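Dihydrodipicolinate synthase (Agrobacterium tumefaciens, PDB 3B4U) probably catalyses the aldol-type condensation of pyruvate with aspartate semialdehyde on the lysine pathway, through a Schiff base with the enzyme. Local coordinates at residues A28-R32 with T258-W263; Q3-L7 with Q207-S211; R233-L237 with A284-F289. One frame throughout, in Å; residues are numbered along the deposited sequence.

Contact 1 of 3, residues A28-R32 with T258-W263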
loop_
_atom_site.group_PDB
_atom_site.type_symbol
_atom_site.label_atom_id
_atom_site.label_comp_id
_atom_site.label_asym_id
_atom_site.label_seq_id
_atom_site.Cartn_x
_atom_site.Cartn_y
_atom_site.Cartn_z
ATOM N N ALA B 28 -6.125 -13.491 -24.070
ATOM C CA ALA B 28 -6.977 -14.632 -24.447
ATOM C C ALA B 28 -7.971 -14.993 -23.324
ATOM O O ALA B 28 -9.135 -15.298 -23.590
ATOM C CB ALA B 28 -6.102 -15.844 -24.838
ATOM N N HIS B 29 -7.506 -14.905 -22.092
ATOM C CA HIS B 29 -8.371 -15.138 -20.947
ATOM C C HIS B 29 -9.454 -14.069 -20.856
ATOM O O HIS B 29 -10.623 -14.388 -20.640
ATOM C CB HIS B 29 -7.528 -15.244 -19.676
ATOM C CG HIS B 29 -8.327 -15.455 -18.452
ATOM N ND1 HIS B 29 -9.149 -16.544 -18.282
ATOM C CD2 HIS B 29 -8.411 -14.701 -17.334
ATOM C CE1 HIS B 29 -9.715 -16.435 -17.088
ATOM N NE2 HIS B 29 -9.293 -15.329 -16.486
ATOM N N ALA B 30 -9.094 -12.817 -21.070
ATOM C CA ALA B 30 -10.091 -11.751 -21.101
ATOM C C ALA B 30 -11.140 -12.027 -22.177
ATOM O O ALA B 30 -12.337 -11.889 -21.944
ATOM C CB ALA B 30 -9.424 -10.410 -21.341
ATOM N N ARG B 31 -10.704 -12.401 -23.378
ATOM C CA ARG B 31 -11.640 -12.676 -24.459
ATOM C C ARG B 31 -12.573 -13.821 -24.095
ATOM O O ARG B 31 -13.763 -13.783 -24.411
ATOM C CB ARG B 31 -10.898 -13.039 -25.734
ATOM C CG ARG B 31 -10.199 -11.862 -26.377
ATOM C CD ARG B 31 -11.154 -10.927 -27.083
ATOM N NE ARG B 31 -10.449 -9.941 -27.922
ATOM C CZ ARG B 31 -11.018 -8.864 -28.466
ATOM N NH1 ARG B 31 -10.273 -8.055 -29.187
ATOM N NH2 ARG B 31 -12.299 -8.575 -28.306
ATOM N N ARG B 32 -12.047 -14.846 -23.443
ATOM C CA ARG B 32 -12.867 -15.984 -22.994
ATOM C C ARG B 32 -13.912 -15.516 -21.989
ATOM O O ARG B 32 -15.094 -15.867 -22.089
ATOM C CB ARG B 32 -11.959 -17.069 -22.413
ATOM C CG ARG B 32 -12.732 -18.181 -21.709
ATOM C CD ARG B 32 -11.851 -19.386 -21.367
ATOM N NE ARG B 32 -10.706 -18.971 -20.560
ATOM C CZ ARG B 32 -9.451 -19.339 -20.742
ATOM N NH1 ARG B 32 -9.143 -20.226 -21.667
ATOM N NH2 ARG B 32 -8.501 -18.819 -20.000
ATOM N N THR B 258 -9.786 -24.692 -17.489
ATOM C CA THR B 258 -9.306 -24.400 -18.843
ATOM C C THR B 258 -8.254 -25.368 -19.361
ATOM O O THR B 258 -7.989 -25.385 -20.555
ATOM C CB THR B 258 -8.693 -22.986 -18.932
ATOM O OG1 THR B 258 -7.525 -22.931 -18.121
ATOM C CG2 THR B 258 -9.698 -21.924 -18.487
ATOM N N GLY B 259 -7.597 -26.084 -18.456
ATOM C CA GLY B 259 -6.410 -26.885 -18.769
ATOM C C GLY B 259 -5.131 -26.096 -18.972
ATOM O O GLY B 259 -4.111 -26.666 -19.346
ATOM N N GLU B 260 -5.173 -24.787 -18.743
ATOM C CA GLU B 260 -4.008 -23.920 -18.915
ATOM C C GLU B 260 -3.167 -23.946 -17.657
ATOM O O GLU B 260 -3.598 -23.491 -16.594
ATOM C CB GLU B 260 -4.448 -22.500 -19.278
ATOM C CG GLU B 260 -5.148 -22.425 -20.634
ATOM C CD GLU B 260 -5.855 -21.145 -20.925
ATOM O OE1 GLU B 260 -5.803 -20.211 -20.111
ATOM O OE2 GLU B 260 -6.453 -21.076 -22.011
ATOM N N THR B 261 -1.945 -24.454 -17.759
ATOM C CA THR B 261 -1.066 -24.580 -16.611
ATOM C C THR B 261 -0.497 -23.240 -16.129
ATOM O O THR B 261 -0.051 -23.164 -14.989
ATOM C CB THR B 261 0.116 -25.538 -16.918
ATOM O OG1 THR B 261 0.818 -25.022 -18.038
ATOM C CG2 THR B 261 -0.391 -26.938 -17.234
ATOM N N ILE B 262 -0.492 -22.233 -16.994
ATOM C CA ILE B 262 0.144 -20.948 -16.667
ATOM C C ILE B 262 -0.377 -20.337 -15.360
ATOM O O ILE B 262 0.370 -19.700 -14.624
ATOM C CB ILE B 262 0.015 -19.961 -17.848
ATOM C CG1 ILE B 262 0.974 -18.757 -17.730
ATOM C CG2 ILE B 262 -1.412 -19.480 -18.032
ATOM C CD1 ILE B 262 2.312 -19.039 -18.319
ATOM N N TRP B 263 -1.640 -20.569 -15.020
ATOM C CA TRP B 263 -2.290 -19.824 -13.946
ATOM C C TRP B 263 -1.793 -20.192 -12.590
ATOM O O TRP B 263 -2.008 -19.409 -11.687
ATOM C CB TRP B 263 -3.805 -19.995 -14.030
ATOM C CG TRP B 263 -4.295 -19.536 -15.332
ATOM C CD1 TRP B 263 -4.606 -20.314 -16.397
ATOM C CD2 TRP B 263 -4.451 -18.172 -15.758
ATOM N NE1 TRP B 263 -4.945 -19.537 -17.462
ATOM C CE2 TRP B 263 -4.856 -18.209 -17.098
ATOM C CE3 TRP B 263 -4.311 -16.919 -15.125
ATOM C CZ2 TRP B 263 -5.096 -17.048 -17.826
ATOM C CZ3 TRP B 263 -4.545 -15.772 -15.846
ATOM C CH2 TRP B 263 -4.951 -15.832 -17.179
#

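Contact 2 of 3, residues Q3-L7 with Q207-S211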
loop_
_atom_site.group_PDB
_atom_site.type_symbol
_atom_site.label_atom_id
_atom_site.label_comp_id
_atom_site.label_asym_id
_atom_site.label_seq_id
_atom_site.Cartn_x
_atom_site.Cartn_y
_atom_site.Cartn_z
ATOM N N GLN B 3 -27.866 -0.764 -19.558
ATOM C CA GLN B 3 -27.026 0.370 -19.095
ATOM C C GLN B 3 -26.319 0.043 -17.778
ATOM O O GLN B 3 -25.328 0.689 -17.442
ATOM C CB GLN B 3 -27.864 1.652 -18.979
ATOM C CG GLN B 3 -27.225 2.814 -18.206
ATOM C CD GLN B 3 -27.722 2.966 -16.755
ATOM O OE1 GLN B 3 -27.447 2.129 -15.876
ATOM N NE2 GLN B 3 -28.438 4.063 -16.498
ATOM N N LYS B 4 -26.795 -0.967 -17.049
ATOM C CA LYS B 4 -26.164 -1.306 -15.776
ATOM C C LYS B 4 -24.715 -1.733 -15.997
ATOM O O LYS B 4 -24.317 -2.183 -17.078
ATOM C CB LYS B 4 -26.928 -2.425 -15.051
ATOM C CG LYS B 4 -26.812 -3.803 -15.732
ATOM C CD LYS B 4 -27.331 -4.985 -14.875
ATOM C CE LYS B 4 -28.776 -4.887 -14.492
ATOM N NZ LYS B 4 -29.276 -6.192 -13.903
ATOM N N PHE B 5 -23.938 -1.655 -14.938
ATOM C CA PHE B 5 -22.564 -2.127 -14.964
ATOM C C PHE B 5 -22.463 -3.585 -15.399
ATOM O O PHE B 5 -21.652 -3.924 -16.280
ATOM C CB PHE B 5 -21.932 -1.902 -13.582
ATOM C CG PHE B 5 -20.495 -2.336 -13.510
ATOM C CD1 PHE B 5 -19.479 -1.470 -13.843
ATOM C CD2 PHE B 5 -20.164 -3.628 -13.141
ATOM C CE1 PHE B 5 -18.162 -1.876 -13.811
ATOM C CE2 PHE B 5 -18.843 -4.046 -13.068
ATOM C CZ PHE B 5 -17.841 -3.159 -13.423
ATOM N N GLY B 6 -23.255 -4.455 -14.792
ATOM C CA GLY B 6 -23.288 -5.859 -15.169
ATOM C C GLY B 6 -22.208 -6.676 -14.475
ATOM O O GLY B 6 -21.886 -6.466 -13.306
ATOM N N LEU B 7 -21.677 -7.639 -15.211
ATOM C CA LEU B 7 -20.653 -8.540 -14.702
ATOM C C LEU B 7 -19.298 -8.162 -15.283
ATOM O O LEU B 7 -19.120 -8.138 -16.503
ATOM C CB LEU B 7 -20.978 -10.000 -15.077
ATOM C CG LEU B 7 -19.928 -11.002 -14.631
ATOM C CD1 LEU B 7 -19.692 -10.950 -13.101
ATOM C CD2 LEU B 7 -20.287 -12.418 -15.077
ATOM N N GLN B 207 -26.169 -3.248 -9.221
ATOM C CA GLN B 207 -25.835 -3.238 -10.643
ATOM C C GLN B 207 -24.881 -4.300 -11.099
ATOM O O GLN B 207 -24.529 -4.320 -12.273
ATOM C CB GLN B 207 -25.324 -1.858 -11.070
ATOM C CG GLN B 207 -26.405 -0.837 -11.270
ATOM C CD GLN B 207 -25.919 0.369 -12.054
ATOM O OE1 GLN B 207 -25.092 0.261 -12.950
ATOM N NE2 GLN B 207 -26.439 1.544 -11.688
ATOM N N GLY B 208 -24.459 -5.200 -10.212
ATOM C CA GLY B 208 -23.643 -6.315 -10.605
ATOM C C GLY B 208 -22.443 -6.559 -9.712
ATOM O O GLY B 208 -22.537 -6.471 -8.492
ATOM N N ALA B 209 -21.317 -6.952 -10.324
ATOM C CA ALA B 209 -20.152 -7.421 -9.579
ATOM C C ALA B 209 -18.892 -7.321 -10.421
ATOM O O ALA B 209 -18.953 -7.438 -11.650
ATOM C CB ALA B 209 -20.351 -8.903 -9.142
ATOM N N ILE B 210 -17.795 -7.153 -9.713
ATOM C CA ILE B 210 -16.457 -7.372 -10.225
ATOM C C ILE B 210 -15.970 -8.632 -9.514
ATOM O O ILE B 210 -15.643 -8.594 -8.341
ATOM C CB ILE B 210 -15.530 -6.173 -9.970
ATOM C CG1 ILE B 210 -16.068 -4.898 -10.668
ATOM C CG2 ILE B 210 -14.112 -6.494 -10.425
ATOM C CD1 ILE B 210 -15.379 -3.628 -10.260
ATOM N N SER B 211 -16.006 -9.748 -10.214
ATOM C CA SER B 211 -16.019 -11.071 -9.582
ATOM C C SER B 211 -14.789 -11.906 -9.861
ATOM O O SER B 211 -14.452 -12.132 -11.024
ATOM C CB SER B 211 -17.247 -11.822 -10.075
ATOM O OG SER B 211 -17.169 -13.216 -9.761
HETATM O O HOH W 1 -24.021 2.142 -14.548
#

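Contact 3 of 3, residues R233-L237 with A284-F289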
loop_
_atom_site.group_PDB
_atom_site.type_symbol
_atom_site.label_atom_id
_atom_site.label_comp_id
_atom_site.label_asym_id
_atom_site.label_seq_id
_atom_site.Cartn_x
_atom_site.Cartn_y
_atom_site.Cartn_z
ATOM N N ARG B 233 -24.568 -23.205 -5.015
ATOM C CA ARG B 233 -23.303 -23.891 -5.281
ATOM C C ARG B 233 -22.117 -22.922 -5.214
ATOM O O ARG B 233 -21.048 -23.268 -4.758
ATOM C CB ARG B 233 -23.304 -24.522 -6.666
ATOM C CG ARG B 233 -24.386 -25.554 -6.935
ATOM C CD ARG B 233 -24.371 -25.968 -8.378
ATOM N NE ARG B 233 -24.667 -24.817 -9.243
ATOM C CZ ARG B 233 -24.526 -24.812 -10.561
ATOM N NH1 ARG B 233 -24.183 -25.907 -11.220
ATOM N NH2 ARG B 233 -24.756 -23.695 -11.226
ATOM N N ILE B 234 -22.306 -21.698 -5.710
ATOM C CA ILE B 234 -21.255 -20.692 -5.703
ATOM C C ILE B 234 -20.955 -20.266 -4.271
ATOM O O ILE B 234 -19.814 -20.120 -3.864
ATOM C CB ILE B 234 -21.690 -19.483 -6.569
ATOM C CG1 ILE B 234 -21.818 -19.896 -8.041
ATOM C CG2 ILE B 234 -20.724 -18.288 -6.405
ATOM C CD1 ILE B 234 -20.499 -20.055 -8.786
ATOM N N VAL B 235 -22.003 -20.063 -3.472
ATOM C CA VAL B 235 -21.836 -19.714 -2.058
ATOM C C VAL B 235 -21.030 -20.797 -1.351
ATOM O O VAL B 235 -20.065 -20.523 -0.632
ATOM C CB VAL B 235 -23.202 -19.487 -1.388
ATOM C CG1 VAL B 235 -23.035 -19.271 0.134
ATOM C CG2 VAL B 235 -23.919 -18.331 -2.058
ATOM N N ASP B 236 -21.408 -22.045 -1.580
ATOM C CA ASP B 236 -20.702 -23.165 -0.975
ATOM C C ASP B 236 -19.244 -23.246 -1.430
ATOM O O ASP B 236 -18.365 -23.486 -0.630
ATOM C CB ASP B 236 -21.383 -24.496 -1.314
ATOM C CG ASP B 236 -22.679 -24.731 -0.566
ATOM O OD1 ASP B 236 -23.062 -23.982 0.354
ATOM O OD2 ASP B 236 -23.308 -25.758 -0.914
ATOM N N LEU B 237 -18.996 -23.030 -2.718
ATOM C CA LEU B 237 -17.628 -23.072 -3.204
ATOM C C LEU B 237 -16.771 -22.054 -2.479
ATOM O O LEU B 237 -15.660 -22.360 -2.063
ATOM C CB LEU B 237 -17.580 -22.828 -4.702
ATOM C CG LEU B 237 -16.174 -22.839 -5.304
ATOM C CD1 LEU B 237 -15.558 -24.243 -5.141
ATOM C CD2 LEU B 237 -16.221 -22.410 -6.734
ATOM N N ALA B 284 -13.222 -29.923 -4.269
ATOM C CA ALA B 284 -14.338 -29.105 -3.796
ATOM C C ALA B 284 -15.142 -28.552 -4.982
ATOM O O ALA B 284 -16.385 -28.552 -4.970
ATOM C CB ALA B 284 -13.847 -28.010 -2.957
ATOM N N PHE B 285 -14.432 -28.065 -5.999
ATOM C CA PHE B 285 -15.067 -27.595 -7.206
ATOM C C PHE B 285 -15.837 -28.716 -7.895
ATOM O O PHE B 285 -16.990 -28.532 -8.270
ATOM C CB PHE B 285 -14.017 -26.951 -8.125
ATOM C CG PHE B 285 -14.562 -26.534 -9.450
ATOM C CD1 PHE B 285 -15.078 -25.256 -9.652
ATOM C CD2 PHE B 285 -14.593 -27.410 -10.495
ATOM C CE1 PHE B 285 -15.587 -24.897 -10.880
ATOM C CE2 PHE B 285 -15.112 -27.060 -11.721
ATOM C CZ PHE B 285 -15.613 -25.794 -11.914
ATOM N N ASP B 286 -15.182 -29.853 -8.091
ATOM C CA ASP B 286 -15.794 -30.940 -8.830
ATOM C C ASP B 286 -17.067 -31.439 -8.138
ATOM O O ASP B 286 -18.038 -31.781 -8.808
ATOM C CB ASP B 286 -14.831 -32.107 -8.981
ATOM C CG ASP B 286 -13.725 -31.839 -9.961
ATOM O OD1 ASP B 286 -13.763 -30.839 -10.718
ATOM O OD2 ASP B 286 -12.811 -32.696 -10.015
ATOM N N ALA B 287 -17.069 -31.459 -6.813
ATOM C CA ALA B 287 -18.229 -31.946 -6.048
ATOM C C ALA B 287 -19.448 -31.060 -6.272
ATOM O O ALA B 287 -20.583 -31.512 -6.145
ATOM C CB ALA B 287 -17.917 -32.011 -4.595
ATOM N N LEU B 288 -19.216 -29.779 -6.563
ATOM C CA LEU B 288 -20.286 -28.817 -6.774
ATOM C C LEU B 288 -20.684 -28.626 -8.234
ATOM O O LEU B 288 -21.861 -28.402 -8.514
ATOM C CB LEU B 288 -19.882 -27.471 -6.154
ATOM C CG LEU B 288 -19.921 -27.472 -4.626
ATOM C CD1 LEU B 288 -19.097 -26.313 -4.053
ATOM C CD2 LEU B 288 -21.354 -27.426 -4.104
ATOM N N PHE B 289 -19.716 -28.662 -9.156
ATOM C CA PHE B 289 -19.915 -28.229 -10.541
ATOM C C PHE B 289 -19.614 -29.254 -11.619
ATOM O O PHE B 289 -19.874 -28.981 -12.793
ATOM C CB PHE B 289 -19.098 -26.973 -10.830
ATOM C CG PHE B 289 -19.563 -25.792 -10.049
ATOM C CD1 PHE B 289 -20.668 -25.049 -10.441
ATOM C CD2 PHE B 289 -18.935 -25.461 -8.870
ATOM C CE1 PHE B 289 -21.118 -23.993 -9.668
ATOM C CE2 PHE B 289 -19.380 -24.407 -8.112
ATOM C CZ PHE B 289 -20.480 -23.680 -8.505
HETATM O O HOH W 2 -23.786 -28.677 -10.438
#

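Contact 1 of 3, residues A28-R32 with T258-W263
The R32 guanidinium has T258 CG2 over the centre of one face, with R32 CZ and T258 CG2 3.4 Å apart. The carboxylate of E260 and the ring nitrogen H29 ND1 lie at its edge. The indole of W263 turns an edge to the face of the H29 imidazole. The H29 ring and the six-membered ring of W263 have centroids 4.6 Å apart. Their planes meet at 53°, so this edge-to-face pair is well short of perpendicular. W263 CZ2 also packs on H29 CB at 3.5 Å. One face of the indole carries I262 CG2, set toward the rim.

R32 holds E260 end-on with two nitrogens. NH1 of R32 reaches OE2 of E260 at 2.8 Å in an almost straight salt bridge (178° at the hydrogen). NH2 of R32 bonds OE1 of E260 at 3.0 Å. The two planes are 50° apart, and both oxygens are met from above the carboxylate plane. R32 runs extended from CA and then bends at chi3, which brings its end back to H29.

The contact joins helix 23-35, an outer helix of the TIM barrel, to the loop that follows helix 246-258. An ST turn at the end of helix 246-258 leads into that loop: T258 OG1 accepts from the backbone N of E260. The same hydroxyl is bonded to the V254 carbonyl.

E260 OE1 takes a second donor, NE1 of W263, at 2.9 Å on its anti lone pair. The bond lies in the indole plane and helps fix the rotation of both groups. R32 and W263 together probably stabilise the ionised carboxylate. R32 NH2 also donates to H29 ND1 at 2.9 Å, tilted slightly from the imidazole plane. ND1 is therefore an acceptor, while H29 NE2 is bonded to N215 OD1.

Contact 2 of 3, residues Q3-L7 with Q207-S211
Q207 reaches across to the residues just before strand 6-10 with its side-chain amide. Its CG is anti to the carbonyl carbon (chi1 -78°) and the chain is extended beyond it. This carries OE1 of Q207 to the backbone N of F5, at 3.0 Å. The N-H lies in the carbonyl plane, on a lone pair. A water donates to the same OE1 and more weakly to the Q3 carbonyl. K4 passes the Q207 backbone with its aliphatic part, and its amine end leads away.

F5 has CG anti to the backbone N (chi1 -179°), which carries the ring toward I210. F5 CZ packs on I210 CG1 at 3.7 Å, the side chains crossing at about a right angle. The A209 carbonyl oxygen lies at the ring edge. L7 CD1 touches S211 CB at 4.0 Å.

Backbone bonds run from G6 N to Q207 O (2.8 Å) and from A209 N to G6 O (3.1 Å). G208 CA comes close enough to add a CA-H...O contact to G6 O. Strand 6-10 thus pairs in parallel with strand 208-211, the first-to-last strand pairing that closes a TIM barrel.

Contact 3 of 3, residues R233-L237 with A284-F289
L288 O is linked to R233 through a water. The water donates to L288 O at 2.7 Å and accepts from R233 NH1 at 2.9 Å. It lies in the plane of the R233 guanidinium, at its edge. The CD of R233 also comes close to L288 O.

The flat end of R233 lies beside F289. CE1 of F289 stands over the centre of one guanidinium face, 3.6 Å from R233 CZ. The two planes are inclined at 47°, so they do not stack flat. R233 bends at chi3, and its NH2 forms a salt bridge with D231 that helps hold the group in place. Nearer the backbone, R233 CB meets F289 CZ at 3.5 Å. The same CZ of F289 touches I234 CD1 at 3.6 Å. F289 therefore packs against both R233 and I234 near the C-terminal end of its helix.

Helix 232-240 and helix 275-289 run antiparallel here. The segment axes are 9.9 Å apart at an angle of 168°. Both helices belong to the C-terminal helical part that follows the last barrel strand, as in other members of this family. Between them L237 is a knob in a hole formed by A284, F285, L288 and F289.

L237 CG is anti to its backbone nitrogen (chi1 179°), and the two methyls divide the hole. CD1 lies against the backbone at F285 CA, while L237 CD2 approaches F289 CE2 at 4.0 Å and the edge of the F285 ring. L288 answers from the other helix. Its CD1 rests near L237 N at 3.5 Å and against L237 CB, and its CD2 lies by D236 CB. F285 also reaches L253 and T257 of helix 246-258.

Contact 2 is the most buried of the three and joins the first and last strands of the barrel. Contacts 1 and 3 are only partly buried and lie farther from the centre of the chain. Their chemistry follows their place: backbone bonds and a side-chain amide in contact 2, a salt bridge with linked rings in contact 1, and apolar helix packing with a bridging water in contact 3. Helix 246-258 ends in contact 1 and packs on F285 of contact 3. Strand 6-10 of contact 2 is followed in the chain by helix 23-35 of contact 1. The contacts do not touch; their centres are 20 to 22 Å apart.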